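Flagella basal body P-ring formation protein flgA (Salmonella typhimurium, PDB 3TEE) takes part in flagellar P-ring assembly in the periplasm, probably as a chaperone for the ring protein FlgI or a modulator of the assembly. Local coordinates at residues R140-N152 with V184-L198. Residues are numbered along the deposited sequence; the frame is centred on the assembly and turned at random.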
loop_
_atom_site.group_PDB
_atom_site.type_symbol
_atom_site.label_atom_id
_atom_site.label_comp_id
_atom_site.label_asym_id
_atom_site.label_seq_id
_atom_site.Cartn_x
_atom_site.Cartn_y
_atom_site.Cartn_z
ATOM N N ARG A 140 1.119 -1.840 16.996
ATOM C CA ARG A 140 0.116 -1.357 17.955
ATOM C C ARG A 140 0.354 -2.113 19.269
ATOM O O ARG A 140 0.233 -1.544 20.357
ATOM C CB ARG A 140 -1.319 -1.587 17.427
ATOM C CG ARG A 140 -2.445 -1.049 18.329
ATOM C CD ARG A 140 -2.418 0.462 18.497
ATOM N NE ARG A 140 -3.222 0.933 19.632
ATOM C CZ ARG A 140 -2.771 1.067 20.877
ATOM N NH1 ARG A 140 -1.525 0.729 21.180
ATOM N NH2 ARG A 140 -3.569 1.526 21.829
ATOM N N VAL A 141 0.767 -3.379 19.144
ATOM C CA VAL A 141 1.078 -4.245 20.266
ATOM C C VAL A 141 2.542 -4.672 20.129
ATOM O O VAL A 141 2.958 -5.100 19.053
ATOM C CB VAL A 141 0.068 -5.434 20.297
ATOM C CG1 VAL A 141 0.614 -6.631 21.042
ATOM C CG2 VAL A 141 -1.274 -4.997 20.873
ATOM N N LYS A 142 3.320 -4.520 21.202
ATOM C CA LYS A 142 4.732 -4.915 21.211
ATOM C C LYS A 142 4.968 -6.103 22.133
ATOM O O LYS A 142 4.288 -6.215 23.142
ATOM C CB LYS A 142 5.640 -3.736 21.614
ATOM C CG LYS A 142 5.581 -2.562 20.621
ATOM C CD LYS A 142 6.308 -1.339 21.153
ATOM C CE LYS A 142 6.186 -0.171 20.201
ATOM N NZ LYS A 142 6.703 1.088 20.796
ATOM N N ALA A 143 5.932 -6.983 21.792
ATOM C CA ALA A 143 6.285 -8.145 22.602
ATOM C C ALA A 143 6.640 -7.708 24.041
ATOM O O ALA A 143 7.387 -6.742 24.224
ATOM C CB ALA A 143 7.448 -8.885 21.963
ATOM N N GLY A 144 6.026 -8.359 25.029
ATOM C CA GLY A 144 6.241 -8.077 26.446
ATOM C C GLY A 144 5.246 -7.110 27.064
ATOM O O GLY A 144 5.186 -6.977 28.289
ATOM N N GLN A 145 4.439 -6.460 26.228
ATOM C CA GLN A 145 3.429 -5.487 26.637
ATOM C C GLN A 145 2.222 -6.159 27.274
ATOM O O GLN A 145 1.775 -7.198 26.788
ATOM C CB GLN A 145 2.961 -4.716 25.400
ATOM C CG GLN A 145 2.323 -3.369 25.645
ATOM C CD GLN A 145 2.336 -2.600 24.345
ATOM O OE1 GLN A 145 1.476 -2.783 23.478
ATOM N NE2 GLN A 145 3.352 -1.769 24.157
ATOM N N ARG A 146 1.657 -5.520 28.319
ATOM C CA ARG A 146 0.433 -5.955 28.979
ATOM C C ARG A 146 -0.689 -5.607 28.010
ATOM O O ARG A 146 -0.740 -4.482 27.505
ATOM C CB ARG A 146 0.252 -5.230 30.324
ATOM C CG ARG A 146 -1.011 -5.631 31.088
ATOM C CD ARG A 146 -1.055 -5.031 32.480
ATOM N NE ARG A 146 -2.408 -5.043 33.040
ATOM C CZ ARG A 146 -3.259 -4.024 32.970
ATOM N NH1 ARG A 146 -2.909 -2.896 32.361
ATOM N NH2 ARG A 146 -4.467 -4.121 33.508
ATOM N N VAL A 147 -1.534 -6.588 27.676
ATOM C CA VAL A 147 -2.626 -6.378 26.713
ATOM C C VAL A 147 -3.929 -6.914 27.283
ATOM O O VAL A 147 -3.911 -7.689 28.240
ATOM C CB VAL A 147 -2.340 -7.015 25.327
ATOM C CG1 VAL A 147 -1.185 -6.318 24.609
ATOM C CG2 VAL A 147 -2.089 -8.518 25.442
ATOM N N GLN A 148 -5.044 -6.540 26.655
ATOM C CA GLN A 148 -6.369 -6.990 27.040
ATOM C C GLN A 148 -6.894 -7.911 25.954
ATOM O O GLN A 148 -6.866 -7.568 24.769
ATOM C CB GLN A 148 -7.331 -5.792 27.251
ATOM C CG GLN A 148 -7.154 -5.073 28.589
ATOM C CD GLN A 148 -7.835 -5.768 29.746
ATOM O OE1 GLN A 148 -7.204 -6.093 30.754
ATOM N NE2 GLN A 148 -9.146 -5.980 29.651
ATOM N N VAL A 149 -7.334 -9.098 26.363
ATOM C CA VAL A 149 -7.928 -10.084 25.469
ATOM C C VAL A 149 -9.442 -9.971 25.656
ATOM O O VAL A 149 -9.938 -10.049 26.784
ATOM C CB VAL A 149 -7.408 -11.521 25.734
ATOM C CG1 VAL A 149 -8.172 -12.542 24.897
ATOM C CG2 VAL A 149 -5.907 -11.624 25.474
ATOM N N ILE A 150 -10.159 -9.773 24.556
ATOM C CA ILE A 150 -11.608 -9.626 24.535
ATOM C C ILE A 150 -12.193 -10.689 23.622
ATOM O O ILE A 150 -11.991 -10.650 22.410
ATOM C CB ILE A 150 -12.037 -8.182 24.117
ATOM C CG1 ILE A 150 -11.380 -7.107 25.031
ATOM C CG2 ILE A 150 -13.575 -8.039 24.077
ATOM C CD1 ILE A 150 -11.482 -5.641 24.532
ATOM N N ALA A 151 -12.926 -11.633 24.213
ATOM C CA ALA A 151 -13.600 -12.691 23.474
ATOM C C ALA A 151 -15.113 -12.519 23.594
ATOM O O ALA A 151 -15.609 -12.264 24.689
ATOM C CB ALA A 151 -13.162 -14.049 23.980
ATOM N N ASN A 152 -15.831 -12.596 22.459
ATOM C CA ASN A 152 -17.286 -12.422 22.385
ATOM C C ASN A 152 -17.953 -13.385 21.398
ATOM O O ASN A 152 -17.377 -13.697 20.350
ATOM C CB ASN A 152 -17.632 -10.977 22.032
ATOM C CG ASN A 152 -17.841 -10.086 23.232
ATOM O OD1 ASN A 152 -16.890 -9.583 23.841
ATOM N ND2 ASN A 152 -19.099 -9.851 23.587
ATOM N N VAL A 184 -3.116 -17.695 24.130
ATOM C CA VAL A 184 -4.309 -17.497 23.298
ATOM C C VAL A 184 -3.868 -16.612 22.139
ATOM O O VAL A 184 -2.803 -16.006 22.215
ATOM C CB VAL A 184 -5.556 -16.948 24.066
ATOM C CG1 VAL A 184 -5.970 -17.884 25.209
ATOM C CG2 VAL A 184 -5.349 -15.516 24.567
ATOM N N SER A 185 -4.638 -16.569 21.055
ATOM C CA SER A 185 -4.287 -15.723 19.923
ATOM C C SER A 185 -5.532 -15.059 19.344
ATOM O O SER A 185 -6.596 -15.672 19.316
ATOM C CB SER A 185 -3.518 -16.504 18.859
ATOM O OG SER A 185 -4.325 -17.475 18.219
ATOM N N GLY A 186 -5.382 -13.808 18.931
ATOM C CA GLY A 186 -6.462 -13.028 18.340
ATOM C C GLY A 186 -5.976 -11.890 17.468
ATOM O O GLY A 186 -4.780 -11.760 17.199
ATOM N N THR A 187 -6.908 -11.046 17.040
ATOM C CA THR A 187 -6.634 -9.915 16.143
ATOM C C THR A 187 -6.463 -8.620 16.925
ATOM O O THR A 187 -7.296 -8.303 17.768
ATOM C CB THR A 187 -7.769 -9.824 15.103
ATOM O OG1 THR A 187 -7.922 -11.100 14.474
ATOM C CG2 THR A 187 -7.522 -8.751 14.048
ATOM N N VAL A 188 -5.383 -7.875 16.646
ATOM C CA VAL A 188 -5.136 -6.576 17.287
ATOM C C VAL A 188 -6.139 -5.526 16.738
ATOM O O VAL A 188 -6.317 -5.429 15.523
ATOM C CB VAL A 188 -3.668 -6.090 17.117
ATOM C CG1 VAL A 188 -3.456 -4.723 17.762
ATOM C CG2 VAL A 188 -2.689 -7.099 17.703
ATOM N N ASP A 189 -6.789 -4.763 17.636
ATOM C CA ASP A 189 -7.693 -3.689 17.233
ATOM C C ASP A 189 -6.992 -2.331 17.447
ATOM O O ASP A 189 -5.894 -2.300 18.025
ATOM C CB ASP A 189 -9.084 -3.791 17.916
ATOM C CG ASP A 189 -9.192 -3.491 19.404
ATOM O OD1 ASP A 189 -8.234 -2.924 19.975
ATOM O OD2 ASP A 189 -10.253 -3.797 19.994
ATOM N N SER A 190 -7.628 -1.218 17.006
ATOM C CA SER A 190 -7.074 0.145 17.115
ATOM C C SER A 190 -6.725 0.580 18.551
ATOM O O SER A 190 -5.836 1.419 18.726
ATOM C CB SER A 190 -7.996 1.156 16.446
ATOM O OG SER A 190 -9.272 1.181 17.066
ATOM N N ASP A 191 -7.385 -0.020 19.569
ATOM C CA ASP A 191 -7.146 0.274 20.988
ATOM C C ASP A 191 -6.028 -0.570 21.623
ATOM O O ASP A 191 -5.738 -0.410 22.816
ATOM C CB ASP A 191 -8.450 0.134 21.794
ATOM C CG ASP A 191 -9.426 1.267 21.564
ATOM O OD1 ASP A 191 -9.132 2.403 22.003
ATOM O OD2 ASP A 191 -10.488 1.019 20.949
ATOM N N GLY A 192 -5.395 -1.431 20.822
ATOM C CA GLY A 192 -4.332 -2.311 21.296
ATOM C C GLY A 192 -4.855 -3.541 22.019
ATOM O O GLY A 192 -4.106 -4.198 22.746
ATOM N N ASN A 193 -6.158 -3.848 21.840
ATOM C CA ASN A 193 -6.791 -5.025 22.439
ATOM C C ASN A 193 -6.648 -6.198 21.476
ATOM O O ASN A 193 -6.522 -5.998 20.266
ATOM C CB ASN A 193 -8.288 -4.780 22.704
ATOM C CG ASN A 193 -8.619 -3.626 23.621
ATOM O OD1 ASN A 193 -7.965 -3.390 24.647
ATOM N ND2 ASN A 193 -9.698 -2.925 23.301
ATOM N N ILE A 194 -6.716 -7.417 22.009
ATOM C CA ILE A 194 -6.638 -8.641 21.228
ATOM C C ILE A 194 -8.048 -9.215 21.178
ATOM O O ILE A 194 -8.597 -9.588 22.219
ATOM C CB ILE A 194 -5.622 -9.608 21.890
ATOM C CG1 ILE A 194 -4.228 -8.944 22.143
ATOM C CG2 ILE A 194 -5.567 -10.981 21.195
ATOM C CD1 ILE A 194 -3.560 -8.221 21.063
ATOM N N LEU A 195 -8.634 -9.278 19.973
ATOM C CA LEU A 195 -10.005 -9.755 19.804
ATOM C C LEU A 195 -10.094 -11.194 19.342
ATOM O O LEU A 195 -9.424 -11.591 18.386
ATOM C CB LEU A 195 -10.832 -8.832 18.871
ATOM C CG LEU A 195 -10.807 -7.318 19.153
ATOM C CD1 LEU A 195 -11.593 -6.547 18.081
ATOM C CD2 LEU A 195 -11.344 -6.981 20.552
ATOM N N ILE A 196 -10.946 -11.967 20.027
ATOM C CA ILE A 196 -11.237 -13.368 19.724
ATOM C C ILE A 196 -12.745 -13.489 19.496
ATOM O O ILE A 196 -13.525 -13.001 20.312
ATOM C CB ILE A 196 -10.755 -14.338 20.852
ATOM C CG1 ILE A 196 -9.241 -14.213 21.108
ATOM C CG2 ILE A 196 -11.165 -15.795 20.553
ATOM C CD1 ILE A 196 -8.696 -15.026 22.289
ATOM N N ASN A 197 -13.148 -14.137 18.391
ATOM C CA ASN A 197 -14.550 -14.388 18.053
ATOM C C ASN A 197 -14.805 -15.895 18.089
ATOM O O ASN A 197 -14.161 -16.639 17.344
ATOM C CB ASN A 197 -14.888 -13.805 16.680
ATOM C CG ASN A 197 -14.967 -12.301 16.664
ATOM O OD1 ASN A 197 -15.877 -11.688 17.239
ATOM N ND2 ASN A 197 -14.025 -11.669 15.978
ATOM N N LEU A 198 -15.707 -16.353 18.982
ATOM C CA LEU A 198 -16.041 -17.775 19.131
ATOM C C LEU A 198 -17.186 -18.173 18.207
ATOM O O LEU A 198 -16.946 -18.596 17.078
ATOM C CB LEU A 198 -16.384 -18.137 20.594
ATOM C CG LEU A 198 -15.291 -18.028 21.691
ATOM C CD1 LEU A 198 -13.907 -18.456 21.206
ATOM C CD2 LEU A 198 -15.285 -16.665 22.353
#
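Parallel pairing of strands 146-152 and 194-197 joins the first and last strands of a five-stranded sheet whose other neighbours all run antiparallel, a closure in the C-terminal part of FlgA. Val149, Ile150, Ala151 and Asn152 face Ile194, Leu195, Ile196 and Asn197 in turn, and the short strand axes approach to 4.7 Å at an angle of 19°. In the staggered pattern of parallel strands, Ile150 lies between the bonding groups of Ile194 and Ile196: its N donates to Ile194 O (2.8 Å) and its O accepts Ile196 N (2.9 Å), while Gln148 O and Asn152 N extend the series to Ile194 N and Ile196 O.

Side chains divide between the two faces. On the one carrying Val149, Ile194, Ala151 and Ile196, the two methyls of Val149 have different closest partners: CG1, anti to the backbone N (chi1 173°), meets Ile196 CD1 at 3.6 Å, and CG2 reaches Val184 CG2 at 4.0 Å. Val176 of strand 173-178 adds to this interior, touching Val149, Val147 and Ile194. On the other face Ile150 sets CB against Leu195 CD2 and sends CD1 back to the amide of Asn193, with ND2 3.5 Å from that methyl.

Before the strand, Val141 rests its CG2 against both Val188 CG1 and Ile194 CD1, while Arg140 fastens the type I turn from Asp189 to Gly192. Asp189 OD1 accepts a bond from Asn193 N just past the turn. A bend at chi2 (63°) of Arg140 brings its guanidinium over Gly192, whose CA lies above the centre of the plane. Arg140 NE donates to Ser190 O, 2.8 Å away in the guanidinium plane, while itself standing above the plane of that carbonyl.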